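Local coordinates for FAD-binding PCMH-type domain-containing protein (Gibberella zeae, PDB 6YJO) that carries covalently attached FAD and probably works as an oxidoreductase that oxidises oligosaccharides, as a member of the oxygen-dependent FAD-linked oxidoreductase family, at residues T240-W250 against G283-R294. Numbering follows the deposited sequence.
Sequences TVTPFSIELDW and GQTIQGVYYGTR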
# COMPACT_ATOMS: atom_id res chain seq x y z
N THR A 240 -13.81 -14.74 15.89
CA THR A 240 -15.08 -14.03 15.94
C THR A 240 -14.88 -12.66 15.31
O THR A 240 -14.33 -11.75 15.94
CB THR A 240 -15.57 -13.93 17.38
OG1 THR A 240 -15.83 -15.24 17.90
CG2 THR A 240 -16.83 -13.09 17.48
N VAL A 241 -15.31 -12.51 14.06
CA VAL A 241 -15.07 -11.30 13.28
C VAL A 241 -16.37 -10.89 12.60
O VAL A 241 -17.03 -11.72 11.96
CB VAL A 241 -13.94 -11.50 12.24
CG1 VAL A 241 -12.89 -12.46 12.79
CG2 VAL A 241 -14.48 -12.00 10.91
N THR A 242 -16.75 -9.62 12.75
CA THR A 242 -18.02 -9.11 12.24
C THR A 242 -17.80 -8.00 11.22
O THR A 242 -17.57 -6.84 11.61
CB THR A 242 -18.89 -8.60 13.39
OG1 THR A 242 -19.00 -9.61 14.40
CG2 THR A 242 -20.29 -8.23 12.89
N PRO A 243 -17.86 -8.29 9.93
CA PRO A 243 -17.97 -7.21 8.94
C PRO A 243 -19.30 -6.50 9.08
O PRO A 243 -20.28 -7.04 9.59
CB PRO A 243 -17.87 -7.94 7.59
CG PRO A 243 -17.24 -9.26 7.89
CD PRO A 243 -17.64 -9.61 9.30
N PHE A 244 -19.33 -5.25 8.62
CA PHE A 244 -20.57 -4.47 8.62
C PHE A 244 -20.54 -3.42 7.52
O PHE A 244 -19.48 -2.99 7.07
CB PHE A 244 -20.81 -3.80 9.98
CG PHE A 244 -19.75 -2.79 10.37
CD1 PHE A 244 -18.58 -3.20 11.00
CD2 PHE A 244 -19.94 -1.44 10.14
CE1 PHE A 244 -17.62 -2.27 11.37
CE2 PHE A 244 -18.98 -0.51 10.51
CZ PHE A 244 -17.82 -0.93 11.12
N SER A 245 -21.74 -3.03 7.09
CA SER A 245 -21.94 -1.88 6.21
C SER A 245 -23.08 -1.03 6.76
O SER A 245 -23.99 -1.53 7.41
CB SER A 245 -22.27 -2.31 4.77
OG SER A 245 -23.62 -2.75 4.66
N ILE A 246 -22.99 0.28 6.52
CA ILE A 246 -24.07 1.23 6.76
C ILE A 246 -24.24 2.03 5.48
O ILE A 246 -23.33 2.79 5.10
CB ILE A 246 -23.78 2.16 7.95
CG1 ILE A 246 -23.57 1.38 9.25
CG2 ILE A 246 -24.91 3.17 8.09
CD1 ILE A 246 -22.13 1.40 9.74
N GLU A 247 -25.38 1.87 4.82
CA GLU A 247 -25.66 2.60 3.59
C GLU A 247 -26.29 3.95 3.91
O GLU A 247 -27.14 4.06 4.80
CB GLU A 247 -26.60 1.79 2.70
CG GLU A 247 -26.11 0.38 2.40
CD GLU A 247 -27.04 -0.37 1.47
OE1 GLU A 247 -28.05 0.22 1.03
OE2 GLU A 247 -26.76 -1.55 1.17
N LEU A 248 -25.86 4.98 3.18
CA LEU A 248 -26.33 6.34 3.40
C LEU A 248 -26.57 7.01 2.06
O LEU A 248 -26.13 6.54 1.00
CB LEU A 248 -25.32 7.16 4.21
CG LEU A 248 -25.03 6.67 5.63
CD1 LEU A 248 -23.63 6.05 5.69
CD2 LEU A 248 -25.16 7.82 6.61
N ASP A 249 -27.29 8.14 2.11
CA ASP A 249 -27.48 9.03 0.96
C ASP A 249 -27.48 10.47 1.48
O ASP A 249 -28.52 11.12 1.63
CB ASP A 249 -28.76 8.70 0.19
CG ASP A 249 -28.89 9.53 -1.07
OD1 ASP A 249 -27.86 10.02 -1.57
OD2 ASP A 249 -30.03 9.69 -1.54
N TRP A 250 -26.28 10.98 1.77
CA TRP A 250 -26.11 12.34 2.26
C TRP A 250 -26.42 13.37 1.19
O TRP A 250 -26.25 13.14 -0.01
CB TRP A 250 -24.68 12.55 2.74
CG TRP A 250 -24.32 11.92 4.04
CD1 TRP A 250 -25.17 11.52 5.03
CD2 TRP A 250 -23.00 11.61 4.49
NE1 TRP A 250 -24.45 10.98 6.07
CE2 TRP A 250 -23.11 11.02 5.76
CE3 TRP A 250 -21.73 11.77 3.93
CZ2 TRP A 250 -22.01 10.60 6.49
CZ3 TRP A 250 -20.63 11.35 4.65
CH2 TRP A 250 -20.77 10.77 5.92
N GLY A 283 -23.93 8.05 -3.72
CA GLY A 283 -24.22 7.71 -2.34
C GLY A 283 -22.96 7.33 -1.60
O GLY A 283 -21.86 7.31 -2.16
N GLN A 284 -23.15 7.02 -0.32
CA GLN A 284 -22.06 6.68 0.58
C GLN A 284 -22.32 5.33 1.24
O GLN A 284 -23.45 4.84 1.28
CB GLN A 284 -21.88 7.75 1.67
CG GLN A 284 -21.55 9.14 1.16
CD GLN A 284 -22.74 9.82 0.51
OE1 GLN A 284 -23.90 9.48 0.79
NE2 GLN A 284 -22.47 10.78 -0.37
N THR A 285 -21.25 4.73 1.76
CA THR A 285 -21.35 3.47 2.49
C THR A 285 -20.24 3.44 3.54
O THR A 285 -19.06 3.36 3.19
CB THR A 285 -21.23 2.26 1.56
OG1 THR A 285 -22.30 2.28 0.61
CG2 THR A 285 -21.28 0.96 2.36
N ILE A 286 -20.63 3.50 4.81
CA ILE A 286 -19.69 3.26 5.91
C ILE A 286 -19.59 1.76 6.12
O ILE A 286 -20.59 1.09 6.38
CB ILE A 286 -20.13 3.98 7.19
CG1 ILE A 286 -20.00 5.50 7.01
CG2 ILE A 286 -19.29 3.52 8.38
CD1 ILE A 286 -20.56 6.31 8.15
N GLN A 287 -18.38 1.22 6.00
CA GLN A 287 -18.14 -0.21 6.07
C GLN A 287 -16.83 -0.47 6.81
O GLN A 287 -15.88 0.30 6.71
CB GLN A 287 -18.08 -0.82 4.66
CG GLN A 287 -16.90 -0.31 3.82
CD GLN A 287 -17.06 -0.59 2.33
OE1 GLN A 287 -18.14 -0.96 1.88
NE2 GLN A 287 -15.98 -0.41 1.57
N GLY A 288 -16.79 -1.59 7.53
CA GLY A 288 -15.59 -1.92 8.28
C GLY A 288 -15.67 -3.31 8.88
O GLY A 288 -16.46 -4.15 8.44
N VAL A 289 -14.84 -3.54 9.90
CA VAL A 289 -14.74 -4.84 10.56
C VAL A 289 -14.57 -4.61 12.06
O VAL A 289 -13.73 -3.81 12.48
CB VAL A 289 -13.56 -5.68 10.02
CG1 VAL A 289 -13.42 -6.95 10.85
CG2 VAL A 289 -13.75 -6.01 8.55
N TYR A 290 -15.37 -5.32 12.85
CA TYR A 290 -15.25 -5.32 14.31
C TYR A 290 -14.88 -6.73 14.76
O TYR A 290 -15.64 -7.68 14.54
CB TYR A 290 -16.56 -4.88 14.97
CG TYR A 290 -16.47 -4.77 16.47
CD1 TYR A 290 -15.99 -3.61 17.08
CD2 TYR A 290 -16.88 -5.82 17.30
CE1 TYR A 290 -15.90 -3.51 18.45
CE2 TYR A 290 -16.80 -5.72 18.68
CZ TYR A 290 -16.32 -4.56 19.25
OH TYR A 290 -16.23 -4.45 20.62
N TYR A 291 -13.70 -6.86 15.36
CA TYR A 291 -13.24 -8.15 15.87
C TYR A 291 -13.92 -8.39 17.21
O TYR A 291 -13.40 -8.07 18.28
CB TYR A 291 -11.72 -8.18 15.95
CG TYR A 291 -11.10 -7.99 14.59
CD1 TYR A 291 -11.16 -8.99 13.63
CD2 TYR A 291 -10.48 -6.79 14.25
CE1 TYR A 291 -10.62 -8.81 12.37
CE2 TYR A 291 -9.93 -6.61 12.99
CZ TYR A 291 -10.00 -7.62 12.06
OH TYR A 291 -9.46 -7.45 10.81
N GLY A 292 -15.11 -8.98 17.13
CA GLY A 292 -15.95 -9.16 18.29
C GLY A 292 -17.35 -9.56 17.85
O GLY A 292 -17.58 -9.86 16.68
N THR A 293 -18.26 -9.56 18.82
CA THR A 293 -19.62 -10.01 18.56
C THR A 293 -20.47 -8.88 17.97
O THR A 293 -20.14 -7.69 18.07
CB THR A 293 -20.28 -10.52 19.85
OG1 THR A 293 -20.52 -9.42 20.74
CG2 THR A 293 -19.37 -11.53 20.54
N ARG A 294 -21.58 -9.27 17.33
CA ARG A 294 -22.49 -8.28 16.77
C ARG A 294 -22.99 -7.32 17.84
O ARG A 294 -22.95 -6.10 17.67
CB ARG A 294 -23.67 -8.97 16.08
CG ARG A 294 -24.81 -8.03 15.69
CD ARG A 294 -24.34 -6.91 14.75
NE ARG A 294 -25.36 -5.88 14.56
CZ ARG A 294 -26.35 -5.95 13.68
NH1 ARG A 294 -26.48 -7.01 12.89
NH2 ARG A 294 -27.22 -4.96 13.58
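Strands 242-248 and 283-290 pair antiparallel in the seven-stranded antiparallel sheet of this berberine-bridge-type flavoprotein, between strands 314-315 and 273-280. Their backbones bond from Thr242-Tyr290 to Leu248-Gln284, with Pro243 falling at a non-hydrogen-bonded pair, where its missing N-H costs no bond across to the partner strand. On the face carrying Phe244, Ile246 and Leu248, which helix 294-308 helps to cover, Phe244 folds over its own pair partner. Its CG sits between the backbone N and the carbonyl carbon (chi1 63°), which lays the ring across Gly288. There Gly288 CA makes a CH-pi contact with one ring face, 4.0 Å from the Phe244 centroid, and the ring lies directly over the glycine backbone, with Gly288 N above its centre. Farther along, the Ile286 branches divide between two neighbours: CG2 meets Ile246 CD1 at 3.8 Å, while CG1 touches Leu248 CD1 at 3.9 Å. The opposite face bears Ser245, whose OG bonds Thr314, and Gln287, whose NE2 reaches Gln276; the Gln287 side chain is about 10 Å from the FAD. At each end of the pair a strand side chain holds backbone just past the partner strand. Thr242 OG1 donates to Gly292 O at 2.7 Å and also pairs with Thr317 OG1, tying the turn before helix 294-308 to the sheet. At the other end Gln284 is bent at chi2, bringing its amide beside Trp250, whose ring plane lies 23° from it. Trp250 N donates to Gln284 OE1 at 3.0 Å, the N-H nearly straight (162°) but approaching from above the amide carbonyl plane.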